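Local coordinates for sensor protein (Vibrio cholerae, PDB 3BY9), which senses C4-dicarboxylates such as succinate through this periplasmic domain of the membrane-bound histidine kinase DctB, which probably autophosphorylates with ATP in two-component signalling, at residues D74-D79 and R94-R99; G126-Y131 and V174-S179; R243-P246 and T251-V254. One frame throughout, in Å; residues are numbered along the deposited sequence. Where two conformers were deposited one is given.

Interaction 1 of 3, residues D74-D79 and R94-R99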
loop_
_atom_site.group_PDB
_atom_site.type_symbol
_atom_site.label_atom_id
_atom_site.label_comp_id
_atom_site.label_asym_id
_atom_site.label_seq_id
_atom_site.Cartn_x
_atom_site.Cartn_y
_atom_site.Cartn_z
ATOM N N ASP A 74 -7.029 -6.157 -8.491
ATOM C CA ASP A 74 -7.851 -5.490 -9.496
ATOM C C ASP A 74 -6.961 -4.808 -10.520
ATOM O O ASP A 74 -5.875 -4.365 -10.165
ATOM C CB ASP A 74 -8.686 -4.371 -8.827
ATOM C CG ASP A 74 -9.494 -4.883 -7.639
ATOM O OD1 ASP A 74 -10.603 -5.444 -7.852
ATOM O OD2 ASP A 74 -9.001 -4.751 -6.502
ATOM N N THR A 75 -7.447 -4.690 -11.755
ATOM C CA THR A 75 -6.654 -4.001 -12.818
ATOM C C THR A 75 -7.738 -3.161 -13.506
ATOM O O THR A 75 -8.708 -3.714 -13.999
ATOM C CB THR A 75 -6.029 -4.997 -13.803
ATOM O OG1 THR A 75 -5.102 -5.861 -13.098
ATOM C CG2 THR A 75 -5.258 -4.234 -14.902
ATOM N N TYR A 76 -7.537 -1.829 -13.561
ATOM C CA TYR A 76 -8.646 -1.015 -14.043
ATOM C C TYR A 76 -8.156 0.238 -14.757
ATOM O O TYR A 76 -7.102 0.779 -14.435
ATOM C CB TYR A 76 -9.598 -0.634 -12.883
ATOM C CG TYR A 76 -8.955 -0.035 -11.650
ATOM C CD1 TYR A 76 -9.162 1.312 -11.328
ATOM C CD2 TYR A 76 -8.193 -0.835 -10.754
ATOM C CE1 TYR A 76 -8.635 1.855 -10.117
ATOM C CE2 TYR A 76 -7.679 -0.291 -9.583
ATOM C CZ TYR A 76 -7.897 1.013 -9.270
ATOM O OH TYR A 76 -7.408 1.482 -8.070
ATOM N N LEU A 77 -8.982 0.671 -15.700
ATOM C CA LEU A 77 -8.663 1.792 -16.601
ATOM C C LEU A 77 -9.491 3.012 -16.290
ATOM O O LEU A 77 -10.701 2.924 -16.221
ATOM C CB LEU A 77 -8.951 1.309 -18.048
ATOM C CG LEU A 77 -8.683 2.316 -19.161
ATOM C CD1 LEU A 77 -7.156 2.514 -19.311
ATOM C CD2 LEU A 77 -9.179 1.715 -20.473
ATOM N N ILE A 78 -8.818 4.164 -16.141
ATOM C CA ILE A 78 -9.503 5.394 -15.749
ATOM C C ILE A 78 -9.355 6.450 -16.846
ATOM O O ILE A 78 -8.270 6.594 -17.408
ATOM C CB ILE A 78 -8.850 5.893 -14.455
ATOM C CG1 ILE A 78 -8.812 4.732 -13.406
ATOM C CG2 ILE A 78 -9.690 6.987 -13.852
ATOM C CD1 ILE A 78 -8.157 5.179 -12.086
ATOM N N ASP A 79 -10.439 7.189 -17.149
ATOM C CA ASP A 79 -10.336 8.222 -18.158
ATOM C C ASP A 79 -9.603 9.457 -17.633
ATOM O O ASP A 79 -9.148 9.492 -16.511
ATOM C CB ASP A 79 -11.736 8.541 -18.761
ATOM C CG ASP A 79 -12.660 9.310 -17.818
ATOM O OD1 ASP A 79 -12.214 9.813 -16.786
ATOM O OD2 ASP A 79 -13.875 9.424 -18.144
ATOM N N ARG A 94 -17.716 -5.854 -6.086
ATOM C CA ARG A 94 -16.883 -4.648 -5.849
ATOM C C ARG A 94 -16.588 -3.827 -7.095
ATOM O O ARG A 94 -15.734 -2.960 -7.039
ATOM C CB ARG A 94 -15.551 -5.002 -5.177
ATOM C CG ARG A 94 -14.524 -5.723 -6.069
ATOM C CD ARG A 94 -13.240 -5.996 -5.277
ATOM N NE ARG A 94 -12.189 -6.711 -6.018
ATOM C CZ ARG A 94 -12.074 -8.030 -6.114
ATOM N NH1 ARG A 94 -12.969 -8.853 -5.526
ATOM N NH2 ARG A 94 -11.023 -8.550 -6.745
ATOM N N SER A 95 -17.293 -4.079 -8.188
ATOM C CA SER A 95 -17.018 -3.317 -9.412
ATOM C C SER A 95 -16.682 -1.857 -9.213
ATOM O O SER A 95 -17.413 -1.119 -8.551
ATOM C CB SER A 95 -18.180 -3.371 -10.386
ATOM O OG SER A 95 -17.846 -2.701 -11.620
ATOM N N PHE A 96 -15.572 -1.451 -9.838
ATOM C CA PHE A 96 -15.142 -0.070 -9.753
ATOM C C PHE A 96 -15.709 0.723 -10.918
ATOM O O PHE A 96 -15.481 1.950 -10.982
ATOM C CB PHE A 96 -13.608 0.012 -9.872
ATOM C CG PHE A 96 -12.835 -0.602 -8.730
ATOM C CD1 PHE A 96 -13.460 -1.173 -7.611
ATOM C CD2 PHE A 96 -11.427 -0.643 -8.811
ATOM C CE1 PHE A 96 -12.714 -1.782 -6.610
ATOM C CE2 PHE A 96 -10.659 -1.255 -7.816
ATOM C CZ PHE A 96 -11.294 -1.835 -6.713
ATOM N N ILE A 97 -16.439 0.078 -11.829
ATOM C CA ILE A 97 -16.935 0.799 -13.021
ATOM C C ILE A 97 -17.821 2.001 -12.636
ATOM O O ILE A 97 -18.735 1.872 -11.808
ATOM C CB ILE A 97 -17.759 -0.135 -13.933
ATOM C CG1 ILE A 97 -16.900 -1.310 -14.421
ATOM C CG2 ILE A 97 -18.305 0.649 -15.151
ATOM C CD1 ILE A 97 -15.924 -1.000 -15.454
ATOM N N GLY A 98 -17.508 3.175 -13.199
ATOM C CA GLY A 98 -18.338 4.341 -12.914
ATOM C C GLY A 98 -17.866 5.146 -11.710
ATOM O O GLY A 98 -18.341 6.271 -11.486
ATOM N N ARG A 99 -16.918 4.612 -10.936
ATOM C CA ARG A 99 -16.479 5.350 -9.737
ATOM C C ARG A 99 -15.348 6.255 -10.164
ATOM O O ARG A 99 -14.520 5.848 -10.991
ATOM C CB ARG A 99 -15.919 4.386 -8.662
ATOM C CG ARG A 99 -16.842 3.264 -8.277
ATOM C CD ARG A 99 -18.138 3.772 -7.712
ATOM N NE ARG A 99 -18.794 2.748 -6.903
ATOM C CZ ARG A 99 -18.612 2.592 -5.592
ATOM N NH1 ARG A 99 -17.787 3.388 -4.924
ATOM N NH2 ARG A 99 -19.273 1.642 -4.939
#

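Interaction 2 of 3, residues G126-Y131 and V174-S179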
loop_
_atom_site.group_PDB
_atom_site.type_symbol
_atom_site.label_atom_id
_atom_site.label_comp_id
_atom_site.label_asym_id
_atom_site.label_seq_id
_atom_site.Cartn_x
_atom_site.Cartn_y
_atom_site.Cartn_z
ATOM N N GLY A 126 -13.046 -1.917 0.257
ATOM C CA GLY A 126 -12.842 -2.038 1.697
ATOM C C GLY A 126 -11.609 -2.895 2.004
ATOM O O GLY A 126 -11.367 -3.343 3.154
ATOM N N GLN A 127 -10.771 -3.105 0.994
ATOM C CA GLN A 127 -9.580 -3.921 1.134
ATOM C C GLN A 127 -8.310 -3.120 0.950
ATOM O O GLN A 127 -8.225 -2.299 0.022
ATOM C CB GLN A 127 -9.613 -5.046 0.091
ATOM C CG GLN A 127 -10.685 -6.123 0.397
ATOM C CD GLN A 127 -10.430 -6.847 1.735
ATOM O OE1 GLN A 127 -9.350 -7.414 1.957
ATOM N NE2 GLN A 127 -11.428 -6.829 2.623
ATOM N N ARG A 128 -7.308 -3.343 1.802
ATOM C CA ARG A 128 -6.054 -2.606 1.591
ATOM C C ARG A 128 -5.379 -3.087 0.291
ATOM O O ARG A 128 -5.544 -4.233 -0.132
ATOM C CB ARG A 128 -5.048 -2.919 2.716
ATOM C CG ARG A 128 -5.403 -2.357 4.100
ATOM C CD ARG A 128 -4.412 -2.889 5.149
ATOM N NE ARG A 128 -4.621 -4.328 5.343
ATOM C CZ ARG A 128 -3.680 -5.188 5.732
ATOM N NH1 ARG A 128 -2.447 -4.771 5.993
ATOM N NH2 ARG A 128 -3.956 -6.497 5.807
ATOM N N GLY A 129 -4.568 -2.217 -0.302
ATOM C CA GLY A 129 -3.830 -2.610 -1.471
ATOM C C GLY A 129 -2.605 -1.751 -1.690
ATOM O O GLY A 129 -2.435 -0.694 -1.053
ATOM N N TYR A 130 -1.718 -2.250 -2.546
ATOM C CA TYR A 130 -0.586 -1.452 -2.978
ATOM C C TYR A 130 -0.974 -1.184 -4.457
ATOM O O TYR A 130 -1.252 -2.118 -5.211
ATOM C CB TYR A 130 0.706 -2.249 -2.944
ATOM C CG TYR A 130 1.890 -1.325 -2.975
ATOM C CD1 TYR A 130 2.340 -0.707 -1.823
ATOM C CD2 TYR A 130 2.476 -0.974 -4.195
ATOM C CE1 TYR A 130 3.343 0.267 -1.853
ATOM C CE2 TYR A 130 3.481 -0.015 -4.247
ATOM C CZ TYR A 130 3.908 0.604 -3.089
ATOM O OH TYR A 130 4.855 1.619 -3.171
ATOM N N TYR A 131 -0.888 0.078 -4.876
ATOM C CA TYR A 131 -1.321 0.468 -6.206
ATOM C C TYR A 131 -0.196 0.965 -7.076
ATOM O O TYR A 131 0.629 1.767 -6.608
ATOM C CB TYR A 131 -2.350 1.623 -6.100
ATOM C CG TYR A 131 -3.608 1.315 -5.293
ATOM C CD1 TYR A 131 -4.832 1.138 -5.913
ATOM C CD2 TYR A 131 -3.577 1.282 -3.890
ATOM C CE1 TYR A 131 -6.015 0.927 -5.177
ATOM C CE2 TYR A 131 -4.757 1.080 -3.155
ATOM C CZ TYR A 131 -5.947 0.904 -3.792
ATOM O OH TYR A 131 -7.094 0.669 -3.072
ATOM N N VAL A 174 1.471 5.628 11.105
ATOM C CA VAL A 174 0.299 4.755 11.121
ATOM C C VAL A 174 0.748 3.361 10.603
ATOM O O VAL A 174 1.475 3.240 9.592
ATOM C CB VAL A 174 -0.837 5.293 10.211
ATOM C CG1 VAL A 174 -2.024 4.296 10.193
ATOM C CG2 VAL A 174 -1.335 6.655 10.759
ATOM N N VAL A 175 0.305 2.317 11.302
ATOM C CA VAL A 175 0.620 0.927 10.939
ATOM C C VAL A 175 -0.278 0.495 9.786
ATOM O O VAL A 175 -1.489 0.394 9.941
ATOM C CB VAL A 175 0.430 0.010 12.177
ATOM C CG1 VAL A 175 0.660 -1.435 11.783
ATOM C CG2 VAL A 175 1.476 0.403 13.253
ATOM N N PHE A 176 0.328 0.280 8.602
ATOM C CA PHE A 176 -0.416 -0.111 7.405
ATOM C C PHE A 176 -0.347 -1.624 7.168
ATOM O O PHE A 176 -1.268 -2.174 6.577
ATOM C CB PHE A 176 0.134 0.629 6.184
ATOM C CG PHE A 176 -0.580 0.295 4.940
ATOM C CD1 PHE A 176 -1.919 0.614 4.804
ATOM C CD2 PHE A 176 0.057 -0.404 3.940
ATOM C CE1 PHE A 176 -2.648 0.234 3.662
ATOM C CE2 PHE A 176 -0.649 -0.798 2.786
ATOM C CZ PHE A 176 -2.004 -0.475 2.656
HETATM N N MSE A 177 0.752 -2.283 7.591
HETATM C CA MSE A 177 0.876 -3.760 7.502
HETATM C C MSE A 177 1.432 -4.197 8.840
HETATM O O MSE A 177 2.157 -3.460 9.471
HETATM C CB MSE A 177 1.840 -4.199 6.383
HETATM C CG MSE A 177 1.207 -3.970 5.041
HETATM SE SE MSE A 177 2.315 -4.661 3.606
HETATM C CE MSE A 177 3.711 -3.462 3.648
ATOM N N SER A 178 1.114 -5.418 9.263
ATOM C CA SER A 178 1.673 -5.857 10.544
ATOM C C SER A 178 1.462 -7.365 10.700
ATOM O O SER A 178 0.549 -7.918 10.099
ATOM C CB SER A 178 0.906 -5.194 11.662
ATOM O OG SER A 178 1.435 -5.632 12.926
ATOM N N SER A 179 2.324 -8.013 11.488
ATOM C CA SER A 179 2.080 -9.413 11.811
ATOM C C SER A 179 1.073 -9.488 12.976
ATOM O O SER A 179 0.645 -10.590 13.352
ATOM C CB SER A 179 3.402 -10.130 12.148
ATOM O OG SER A 179 4.097 -9.544 13.271
#

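Interaction 3 of 3, residues R243-P246 and T251-V254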
loop_
_atom_site.group_PDB
_atom_site.type_symbol
_atom_site.label_atom_id
_atom_site.label_comp_id
_atom_site.label_asym_id
_atom_site.label_seq_id
_atom_site.Cartn_x
_atom_site.Cartn_y
_atom_site.Cartn_z
ATOM N N ARG A 243 13.965 -0.068 9.204
ATOM C CA ARG A 243 14.582 0.056 7.858
ATOM C C ARG A 243 13.637 0.844 6.944
ATOM O O ARG A 243 12.578 0.374 6.526
ATOM C CB ARG A 243 14.831 -1.354 7.259
ATOM C CG ARG A 243 15.593 -1.412 5.919
ATOM C CD ARG A 243 17.064 -1.143 6.106
ATOM N NE ARG A 243 17.739 -2.134 6.967
ATOM C CZ ARG A 243 18.057 -3.387 6.625
ATOM N NH1 ARG A 243 17.756 -3.897 5.430
ATOM N NH2 ARG A 243 18.777 -4.121 7.479
ATOM N N PRO A 244 14.029 2.075 6.577
ATOM C CA PRO A 244 13.103 2.789 5.701
ATOM C C PRO A 244 13.247 2.245 4.286
ATOM O O PRO A 244 14.324 1.734 3.918
ATOM C CB PRO A 244 13.558 4.259 5.813
ATOM C CG PRO A 244 14.985 4.180 6.249
ATOM C CD PRO A 244 15.067 2.962 7.145
ATOM N N LEU A 245 12.153 2.317 3.524
ATOM C CA LEU A 245 12.116 1.909 2.115
ATOM C C LEU A 245 11.490 3.149 1.435
ATOM O O LEU A 245 10.305 3.188 1.101
ATOM C CB LEU A 245 11.245 0.659 1.920
ATOM C CG LEU A 245 11.734 -0.628 2.616
ATOM C CD1 LEU A 245 10.785 -1.792 2.337
ATOM C CD2 LEU A 245 13.145 -0.968 2.130
ATOM N N PRO A 246 12.295 4.206 1.252
ATOM C CA PRO A 246 11.867 5.474 0.639
ATOM C C PRO A 246 10.983 5.400 -0.595
ATOM O O PRO A 246 10.038 6.188 -0.725
ATOM C CB PRO A 246 13.195 6.176 0.338
ATOM C CG PRO A 246 14.059 5.734 1.472
ATOM C CD PRO A 246 13.736 4.234 1.560
ATOM N N THR A 251 8.234 2.413 6.274
ATOM C CA THR A 251 9.409 1.990 7.050
ATOM C C THR A 251 9.028 0.619 7.641
ATOM O O THR A 251 7.974 0.486 8.236
ATOM C CB THR A 251 9.733 2.983 8.208
ATOM O OG1 THR A 251 10.120 4.265 7.640
ATOM C CG2 THR A 251 10.932 2.467 9.075
ATOM N N ILE A 252 9.909 -0.360 7.472
ATOM C CA ILE A 252 9.677 -1.709 8.020
ATOM C C ILE A 252 10.337 -1.746 9.398
ATOM O O ILE A 252 11.463 -1.273 9.565
ATOM C CB ILE A 252 10.333 -2.782 7.145
ATOM C CG1 ILE A 252 9.904 -2.597 5.685
ATOM C CG2 ILE A 252 9.977 -4.170 7.660
ATOM C CD1 ILE A 252 10.712 -3.444 4.747
ATOM N N ARG A 253 9.652 -2.317 10.392
ATOM C CA ARG A 253 10.226 -2.364 11.729
ATOM C C ARG A 253 10.037 -3.711 12.336
ATOM O O ARG A 253 8.952 -4.293 12.192
ATOM C CB ARG A 253 9.492 -1.329 12.605
ATOM C CG ARG A 253 9.451 0.072 11.910
ATOM C CD ARG A 253 8.814 1.100 12.855
ATOM N NE ARG A 253 8.633 2.467 12.322
ATOM C CZ ARG A 253 9.462 3.468 12.620
ATOM N NH1 ARG A 253 10.543 3.240 13.374
ATOM N NH2 ARG A 253 9.132 4.710 12.304
ATOM N N VAL A 254 11.081 -4.215 12.991
ATOM C CA VAL A 254 10.967 -5.516 13.662
ATOM C C VAL A 254 11.004 -5.214 15.167
ATOM O O VAL A 254 11.829 -4.417 15.652
ATOM C CB VAL A 254 12.097 -6.489 13.213
ATOM C CG1 VAL A 254 13.485 -5.875 13.362
ATOM C CG2 VAL A 254 12.049 -7.784 14.070
#

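Interaction 1 of 3, residues D74-D79 and R94-R99
F96 drives the CD2-CE2 edge of its ring into one face of the Y76 ring, and the two planes stand almost perpendicular, at 88°. The centroids are 4.9 Å apart, a T-shaped pair in which F96 CD2 lies over the centre of the tyrosine ring. With its CG between the backbone N and the carbonyl carbon, Y76 holds its ring on the side of 94-99. The next edge atom, F96 CE2, comes within 3.6 Å of Y76 CE2. Further round the phenylalanine, F96 CZ meets the carboxylate carbon D74 CG at 3.7 Å, the carboxylate inclined to the ring plane.

Strand 74-79 belongs to the five-stranded antiparallel sheet of the membrane-distal PAS-like (PDC) module, and 94-99 is part of the loop between strand 84-87 and helix 105-110, which borders the dicarboxylate pocket. F96 lies beside a bound succinate, while the hydroxyl of Y76 is hydrogen-bonded to that of Y106, itself a succinate-binding residue.

At the other end of the contact R94 and D74 reach for each other from opposite directions and form a salt bridge. The extended R94 chain delivers NE to D74 OD1 at 2.7 Å, with a fairly straight N-H...O angle of 158°. OD1 receives it on its syn lone pair, with the carboxylate and guanidinium planes 80° apart; NE is the main donor. A weak second bond from R94 NH2 reaches the same OD1 at 3.3 Å. N89 also donates to this oxygen, and A73 O takes a bond from R94 NH2.

Interaction 2 of 3, residues G126-Y131 and V174-S179
R128 runs its side chain past the CE1-CZ end of the F176 ring before its guanidinium reaches the backbone beyond. R128 CB begins the contact 3.9 Å from F176 CZ. Because CG is anti to the carbonyl carbon (chi1 -70°), the chain continues across the phenylalanine, with R128 CG 3.8 Å from F176 CE1. R128 CD then passes from the ring to the main chain and lies 3.5 Å from F176 O. Here the strand 128-138 of the dicarboxylate-binding module faces the short strand 175-176 of the membrane-proximal module, so the arginine bridges the two modules; F176 and M177 together form a classic beta bulge opposite A168.

Beyond CD, a bend at chi3 (-69°) swings the guanidinium round so that NH1 donates to F176 O at 2.9 Å, with an N-H...O angle of 150°. The bond lies in the carbonyl plane, on a lone pair, and close to the guanidinium plane. R128 NH1 also packs 3.9 Å from CG of selenomethionine M177, and its charge is met by a salt bridge to E156. Next to the arginine, the ring edge of F176 points to the backbone, with F176 CZ 3.7 Å from G129 O.

Interaction 3 of 3, residues R243-P246 and T251-V254
R243 and I252 form an antiparallel hydrogen-bonded pair, joined by two backbone bonds. R243 N donates to I252 O at 2.8 Å and I252 N returns a bond to R243 O at 2.9 Å, both with N-H...O angles of 162°. A longer CA-H...O contact supplements them, with T251 CA 3.6 Å from R243 O.

The next pair, P244 with T251, is non-hydrogen-bonded, and the proline has no N-H to offer. Its side-chain contact is slight: P244 CB lies 3.9 Å from T251 OG1. The methyl of T251, anti to its own backbone N, instead comes over the partner strand, placing CG2 3.7 Å from R243 O.

The apolar side chains of L245 and I252 adjoin, but their detailed fit is doubtful, as I252 was modelled in two conformers.

The two segments flank the turn of the hairpin formed by strands 238-245 and 250-257, the middle pair of a four-stranded antiparallel sheet. Helix 5-27 packs on the face bearing R243 and I252: I252 touches I23, L245 meets S20, and the bent R243 side chain forms a salt bridge with D17 and a hydrogen bond with Q13.

Overall arrangement
The three contacts follow one another along the chain without overlapping. Interactions 1 and 2 share the five-stranded sheet of the dicarboxylate-binding module; their centres are about 20 Å apart, yet they touch where Y76 OH packs 3.3 Å from Y131 CE1, beside the succinate site. Interaction 2 also reaches strand 175-176 in the second module. Interaction 3 belongs to that module's four-stranded sheet, its centre about 14 Å from that of interaction 2, which it does not touch, and about 31 Å from that of interaction 1, on the opposite side of the chain's centre. The set thus runs from the ligand pocket, across the junction between modules, to the sheet against helix 5-27.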